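Local structure of C2 domain protein (Scophthalmus maximus, 3W56) at residues Gly40-Val48 with Thr58-Trp69. The protein binds calcium through a C2 domain, probably associates with phospholipid membranes and may take part in pore formation. Numbering follows the deposited sequence.
Sequences GITDGYVKV and TSVNHNNANPWW
Val46 and Thr58 share one backbone bond and one side-chain bond, and Gly44 with Asn61 forms an antiparallel hydrogen-bonded pair, tying strand 44-50 to the loop that leaves the neighbouring strand 53-57. Thr58 N donates to Val46 O, while Val46 N turns to the threonine side chain, meeting OG1 at 2.9 Å. A chi1 of 69° swings OG1 back over the Thr58 main chain, where it also donates to Ser59 O. Without the hydroxyl, as with an alanine here, Val46 N is likely to lose its acceptor and Ser59 O one of its donors. Further on, Asn61 N donates to Gly44 O at 2.8 Å, a nearly straight bond (169°), whereas the return bond from Gly44 N to Asn61 O is long and weak. A water bridges the pair, accepting from Gly44 N at 2.8 Å, with Asn61 O and Asn64 O within its hydrogen-bonding distance. Thr42 O then takes Asn64 N at 3.2 Å, and Asn64 OD1 closes an Asx turn on Asn66 N.

The apolar contacts lie around these bonds. Val46 CG2 stands over one face of the Trp69 six-membered ring in a CH-pi contact, 3.7 Å from its centroid, with Pro67 CB on the opposite face and Gly44 O at the ring edge. Val60 spreads its methyls, CG1 against Asp43 CB and CG2 near Tyr45 CD2; Tyr45 OH bonds beyond to Asp96.

At the calcium-binding end of the C2 beta-sandwich, Asp43 OD1 accepts Asn63 N at 2.8 Å and lies near the His62 ring edge. Asn63 OD1 rests on Ile41 CD1. Ile41, Asp43 and Asn63 belong to one calcium site, unoccupied here, and Asp43 also serves a second; the Asp43-Asn63 bond thus joins two ligand residues and probably helps hold the two loops at the spacing calcium needs.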
ATOM      1  N   GLY A  40       2.859 -20.980  -5.482  1.00 70.40           N
ATOM      2  CA  GLY A  40       1.468 -21.417  -5.508  1.00 70.19           C
ATOM      3  C   GLY A  40       0.469 -20.291  -5.773  1.00 61.15           C
ATOM      4  O   GLY A  40       0.156 -19.973  -6.930  1.00 53.85           O
ATOM      5  N   ILE A  41      -0.053 -19.704  -4.696  1.00 46.46           N
ATOM      6  CA  ILE A  41      -0.824 -18.461  -4.794  1.00 42.77           C
ATOM      7  C   ILE A  41      -0.176 -17.360  -3.922  1.00 41.14           C
ATOM      8  O   ILE A  41       0.391 -17.647  -2.873  1.00 40.04           O
ATOM      9  CB  ILE A  41      -2.327 -18.671  -4.444  1.00 35.92           C
ATOM     10  CG1 ILE A  41      -2.880 -19.903  -5.190  1.00 41.92           C
ATOM     11  CG2 ILE A  41      -3.121 -17.415  -4.776  1.00 36.27           C
ATOM     12  CD1 ILE A  41      -4.354 -20.237  -4.913  1.00 34.50           C
ATOM     13  N   THR A  42      -0.241 -16.106  -4.374  1.00 43.95           N
ATOM     14  CA  THR A  42       0.449 -15.008  -3.693  1.00 26.58           C
ATOM     15  C   THR A  42       0.139 -14.890  -2.161  1.00 31.98           C
ATOM     16  O   THR A  42      -0.999 -14.997  -1.750  1.00 30.42           O
ATOM     17  CB  THR A  42       0.207 -13.658  -4.435  1.00 18.66           C
ATOM     18  OG1 THR A  42       0.896 -13.643  -5.694  1.00 30.65           O
ATOM     19  CG2 THR A  42       0.773 -12.516  -3.597  1.00 25.65           C
ATOM     20  N   ASP A  43       1.159 -14.691  -1.316  1.00 23.94           N
ATOM     21  CA  ASP A  43       0.952 -14.374   0.104  1.00 27.45           C
ATOM     22  C   ASP A  43       1.219 -12.890   0.348  1.00 30.35           C
ATOM     23  O   ASP A  43       2.301 -12.514   0.819  1.00 22.15           O
ATOM     24  CB  ASP A  43       1.837 -15.233   1.034  1.00 32.94           C
ATOM     25  CG  ASP A  43       1.572 -16.705   0.875  1.00 35.09           C
ATOM     26  OD1 ASP A  43       0.424 -17.124   1.141  1.00 38.10           O
ATOM     27  OD2 ASP A  43       2.494 -17.437   0.443  1.00 46.31           O
ATOM     28  N   GLY A  44       0.244 -12.047  -0.008  1.00 20.60           N
ATOM     29  CA  GLY A  44       0.503 -10.629  -0.145  1.00 19.21           C
ATOM     30  C   GLY A  44       0.513  -9.840   1.136  1.00 13.16           C
ATOM     31  O   GLY A  44      -0.171 -10.125   2.121  1.00 16.24           O
ATOM     32  N   TYR A  45       1.294  -8.779   1.100  1.00 12.33           N
ATOM     33  CA  TYR A  45       1.264  -7.749   2.078  1.00 12.26           C
ATOM     34  C   TYR A  45       1.727  -6.469   1.440  1.00 11.68           C
ATOM     35  O   TYR A  45       2.347  -6.456   0.347  1.00 17.43           O
ATOM     36  CB  TYR A  45       2.085  -8.115   3.382  1.00 13.19           C
ATOM     37  CG  TYR A  45       3.611  -8.159   3.213  1.00 17.90           C
ATOM     38  CD1 TYR A  45       4.386  -7.125   3.680  1.00 14.49           C
ATOM     39  CD2 TYR A  45       4.214  -9.230   2.618  1.00 15.40           C
ATOM     40  CE1 TYR A  45       5.796  -7.131   3.518  1.00 16.12           C
ATOM     41  CE2 TYR A  45       5.591  -9.293   2.484  1.00 16.74           C
ATOM     42  CZ  TYR A  45       6.360  -8.235   2.930  1.00 14.35           C
ATOM     43  OH  TYR A  45       7.752  -8.246   2.828  1.00 16.33           O
ATOM     44  N   VAL A  46       1.447  -5.364   2.116  1.00 11.63           N
ATOM     45  CA  VAL A  46       1.759  -4.012   1.633  1.00 11.01           C
ATOM     46  C   VAL A  46       2.650  -3.220   2.569  1.00 16.22           C
ATOM     47  O   VAL A  46       2.414  -3.149   3.789  1.00 13.12           O
ATOM     48  CB  VAL A  46       0.440  -3.221   1.384  1.00 11.72           C
ATOM     49  CG1 VAL A  46       0.714  -1.912   0.694  1.00 13.73           C
ATOM     50  CG2 VAL A  46      -0.520  -4.102   0.562  1.00 11.83           C
ATOM     51  N   LYS A  47       3.689  -2.613   1.996  1.00 13.24           N
ATOM     52  CA  LYS A  47       4.586  -1.753   2.773  1.00 19.26           C
ATOM     53  C   LYS A  47       4.232  -0.338   2.456  1.00 16.35           C
ATOM     54  O   LYS A  47       3.958   0.008   1.274  1.00 15.96           O
ATOM     55  CB  LYS A  47       6.047  -1.987   2.405  1.00 23.49           C
ATOM     56  CG  LYS A  47       6.641  -3.343   2.774  1.00 22.51           C
ATOM     57  CD  LYS A  47       8.214  -3.174   2.822  1.00 16.75           C
ATOM     58  CE  LYS A  47       8.874  -4.521   2.683  1.00 28.58           C
ATOM     59  NZ  LYS A  47      10.375  -4.372   2.495  1.00 35.11           N
ATOM     60  N   VAL A  48       4.244   0.513   3.465  1.00 10.66           N
ATOM     61  CA  VAL A  48       3.735   1.883   3.403  1.00  9.43           C
ATOM     62  C   VAL A  48       4.760   2.840   3.948  1.00 14.99           C
ATOM     63  O   VAL A  48       5.191   2.749   5.147  1.00 15.66           O
ATOM     64  CB  VAL A  48       2.455   2.090   4.249  1.00 11.24           C
ATOM     65  CG1 VAL A  48       1.879   3.455   4.089  1.00 11.50           C
ATOM     66  CG2 VAL A  48       1.415   1.042   3.836  1.00 11.59           C
ATOM     67  N   THR A  58       1.107  -4.019   6.213  1.00 13.71           N
ATOM     68  CA  THR A  58       0.062  -4.948   6.577  1.00 13.88           C
ATOM     69  C   THR A  58       0.553  -6.328   7.014  1.00 16.08           C
ATOM     70  O   THR A  58       1.644  -6.761   6.670  1.00 19.09           O
ATOM     71  CB  THR A  58      -0.906  -5.220   5.405  1.00 10.07           C
ATOM     72  OG1 THR A  58      -0.277  -5.970   4.337  1.00 13.36           O
ATOM     73  CG2 THR A  58      -1.441  -3.891   4.832  1.00 12.93           C
ATOM     74  N   SER A  59      -0.362  -7.040   7.668  1.00 14.94           N
ATOM     75  CA  SER A  59      -0.270  -8.482   7.791  1.00 20.09           C
ATOM     76  C   SER A  59      -0.296  -9.182   6.420  1.00 19.35           C
ATOM     77  O   SER A  59      -0.661  -8.610   5.376  1.00 14.47           O
ATOM     78  CB  SER A  59      -1.368  -9.014   8.754  1.00 15.76           C
ATOM     79  OG  SER A  59      -2.688  -8.892   8.163  1.00 17.99           O
ATOM     80  N   VAL A  60       0.202 -10.407   6.399  1.00 17.33           N
ATOM     81  CA  VAL A  60       0.188 -11.251   5.233  1.00 18.40           C
ATOM     82  C   VAL A  60      -1.190 -11.872   5.066  1.00 18.65           C
ATOM     83  O   VAL A  60      -1.804 -12.442   6.006  1.00 18.30           O
ATOM     84  CB  VAL A  60       1.261 -12.344   5.297  1.00 22.37           C
ATOM     85  CG1 VAL A  60       1.162 -13.204   4.055  1.00 22.31           C
ATOM     86  CG2 VAL A  60       2.616 -11.691   5.456  1.00 23.42           C
ATOM     87  N   ASN A  61      -1.728 -11.638   3.883  1.00 14.88           N
ATOM     88  CA  ASN A  61      -2.987 -12.269   3.510  1.00 19.62           C
ATOM     89  C   ASN A  61      -2.670 -13.507   2.669  1.00 21.16           C
ATOM     90  O   ASN A  61      -2.436 -13.458   1.444  1.00 20.11           O
ATOM     91  CB  ASN A  61      -3.933 -11.240   2.867  1.00 15.72           C
ATOM     92  CG  ASN A  61      -5.398 -11.718   2.768  1.00 17.92           C
ATOM     93  OD1 ASN A  61      -5.669 -12.862   2.387  1.00 20.46           O
ATOM     94  ND2 ASN A  61      -6.340 -10.803   3.000  1.00 18.62           N
ATOM     95  N   HIS A  62      -2.643 -14.636   3.385  1.00 24.88           N
ATOM     96  CA  HIS A  62      -2.137 -15.896   2.839  1.00 28.53           C
ATOM     97  C   HIS A  62      -2.978 -16.548   1.756  1.00 24.70           C
ATOM     98  O   HIS A  62      -4.217 -16.548   1.843  1.00 28.22           O
ATOM     99  CB  HIS A  62      -1.961 -16.895   3.984  1.00 27.47           C
ATOM    100  CG  HIS A  62      -0.818 -16.573   4.897  1.00 28.62           C
ATOM    101  ND1 HIS A  62      -0.990 -16.016   6.149  1.00 30.53           N
ATOM    102  CD2 HIS A  62       0.523 -16.673   4.712  1.00 28.46           C
ATOM    103  CE1 HIS A  62       0.191 -15.838   6.714  1.00 24.47           C
ATOM    104  NE2 HIS A  62       1.125 -16.219   5.860  1.00 31.28           N
ATOM    105  N   ASN A  63      -2.310 -17.079   0.725  1.00 25.75           N
ATOM    106  CA  ASN A  63      -2.989 -17.901  -0.283  1.00 24.65           C
ATOM    107  C   ASN A  63      -4.197 -17.176  -0.841  1.00 31.63           C
ATOM    108  O   ASN A  63      -5.306 -17.714  -0.866  1.00 30.42           O
ATOM    109  CB  ASN A  63      -3.418 -19.230   0.360  1.00 35.27           C
ATOM    110  CG  ASN A  63      -4.053 -20.189  -0.634  1.00 40.18           C
ATOM    111  OD1 ASN A  63      -3.515 -20.408  -1.719  1.00 44.94           O
ATOM    112  ND2 ASN A  63      -5.217 -20.766  -0.267  1.00 46.41           N
ATOM    113  N   ASN A  64      -3.994 -15.945  -1.292  1.00 26.78           N
ATOM    114  CA  ASN A  64      -5.100 -15.098  -1.740  1.00 22.33           C
ATOM    115  C   ASN A  64      -4.686 -14.195  -2.911  1.00 20.77           C
ATOM    116  O   ASN A  64      -3.843 -13.290  -2.758  1.00 20.55           O
ATOM    117  CB  ASN A  64      -5.596 -14.275  -0.564  1.00 22.65           C
ATOM    118  CG  ASN A  64      -6.960 -13.651  -0.827  1.00 17.84           C
ATOM    119  OD1 ASN A  64      -7.400 -13.640  -1.957  1.00 20.41           O
ATOM    120  ND2 ASN A  64      -7.587 -13.116   0.201  1.00 17.00           N
ATOM    121  N   ALA A  65      -5.269 -14.425  -4.086  1.00 16.62           N
ATOM    122  CA  ALA A  65      -4.966 -13.617  -5.246  1.00 20.65           C
ATOM    123  C   ALA A  65      -5.711 -12.286  -5.240  1.00 17.77           C
ATOM    124  O   ALA A  65      -5.402 -11.381  -6.047  1.00 17.03           O
ATOM    125  CB  ALA A  65      -5.326 -14.377  -6.521  1.00 24.16           C
ATOM    126  N   ASN A  66      -6.709 -12.166  -4.364  1.00 14.54           N
ATOM    127  CA  ASN A  66      -7.490 -10.931  -4.311  1.00 10.64           C
ATOM    128  C   ASN A  66      -7.746 -10.535  -2.862  1.00 12.62           C
ATOM    129  O   ASN A  66      -8.905 -10.470  -2.390  1.00 15.62           O
ATOM    130  CB  ASN A  66      -8.836 -11.114  -5.003  1.00 13.85           C
ATOM    131  CG  ASN A  66      -8.696 -11.598  -6.433  1.00 15.05           C
ATOM    132  OD1 ASN A  66      -8.410 -10.806  -7.354  1.00 16.87           O
ATOM    133  ND2 ASN A  66      -8.864 -12.923  -6.632  1.00 20.15           N
ATOM    134  N   PRO A  67      -6.674 -10.223  -2.159  1.00 12.09           N
ATOM    135  CA  PRO A  67      -6.798  -9.905  -0.729  1.00 10.86           C
ATOM    136  C   PRO A  67      -7.394  -8.498  -0.531  1.00 11.74           C
ATOM    137  O   PRO A  67      -7.248  -7.583  -1.345  1.00 12.76           O
ATOM    138  CB  PRO A  67      -5.329  -9.921  -0.263  1.00 13.50           C
ATOM    139  CG  PRO A  67      -4.539  -9.569  -1.475  1.00 14.91           C
ATOM    140  CD  PRO A  67      -5.262 -10.198  -2.604  1.00 13.22           C
ATOM    141  N   TRP A  68      -8.037  -8.279   0.617  1.00  8.63           N
ATOM    142  CA  TRP A  68      -8.141  -6.891   1.100  1.00  7.70           C
ATOM    143  C   TRP A  68      -7.618  -6.929   2.508  1.00  8.48           C
ATOM    144  O   TRP A  68      -7.663  -7.986   3.103  1.00 11.89           O
ATOM    145  CB  TRP A  68      -9.596  -6.360   1.042  1.00  8.56           C
ATOM    146  CG  TRP A  68     -10.607  -7.047   1.957  1.00  9.08           C
ATOM    147  CD1 TRP A  68     -11.309  -8.222   1.727  1.00  6.31           C
ATOM    148  CD2 TRP A  68     -11.002  -6.598   3.289  1.00  7.71           C
ATOM    149  NE1 TRP A  68     -12.130  -8.502   2.815  1.00 12.31           N
ATOM    150  CE2 TRP A  68     -11.976  -7.516   3.759  1.00 10.25           C
ATOM    151  CE3 TRP A  68     -10.679  -5.488   4.061  1.00 10.96           C
ATOM    152  CZ2 TRP A  68     -12.595  -7.371   4.996  1.00 11.23           C
ATOM    153  CZ3 TRP A  68     -11.264  -5.341   5.304  1.00  9.58           C
ATOM    154  CH2 TRP A  68     -12.256  -6.272   5.752  1.00 14.83           C
ATOM    155  N   TRP A  69      -7.056  -5.820   2.949  1.00 11.66           N
ATOM    156  CA  TRP A  69      -6.534  -5.721   4.335  1.00  9.86           C
ATOM    157  C   TRP A  69      -7.367  -4.789   5.165  1.00  9.53           C
ATOM    158  O   TRP A  69      -7.885  -3.704   4.718  1.00  9.58           O
ATOM    159  CB  TRP A  69      -5.094  -5.213   4.306  1.00 11.56           C
ATOM    160  CG  TRP A  69      -4.146  -6.183   3.622  1.00 10.03           C
ATOM    161  CD1 TRP A  69      -3.457  -7.206   4.220  1.00 11.10           C
ATOM    162  CD2 TRP A  69      -3.831  -6.249   2.227  1.00  9.70           C
ATOM    163  NE1 TRP A  69      -2.700  -7.874   3.292  1.00 13.34           N
ATOM    164  CE2 TRP A  69      -2.891  -7.322   2.057  1.00 10.62           C
ATOM    165  CE3 TRP A  69      -4.216  -5.509   1.115  1.00  8.21           C
ATOM    166  CZ2 TRP A  69      -2.359  -7.662   0.826  1.00 13.54           C
ATOM    167  CZ3 TRP A  69      -3.620  -5.823  -0.122  1.00  9.77           C
ATOM    168  CH2 TRP A  69      -2.703  -6.894  -0.245  1.00  9.44           C
TER
HETATM  169  O   HOH W   1      -2.494 -12.016  -0.693  1.00 15.51           O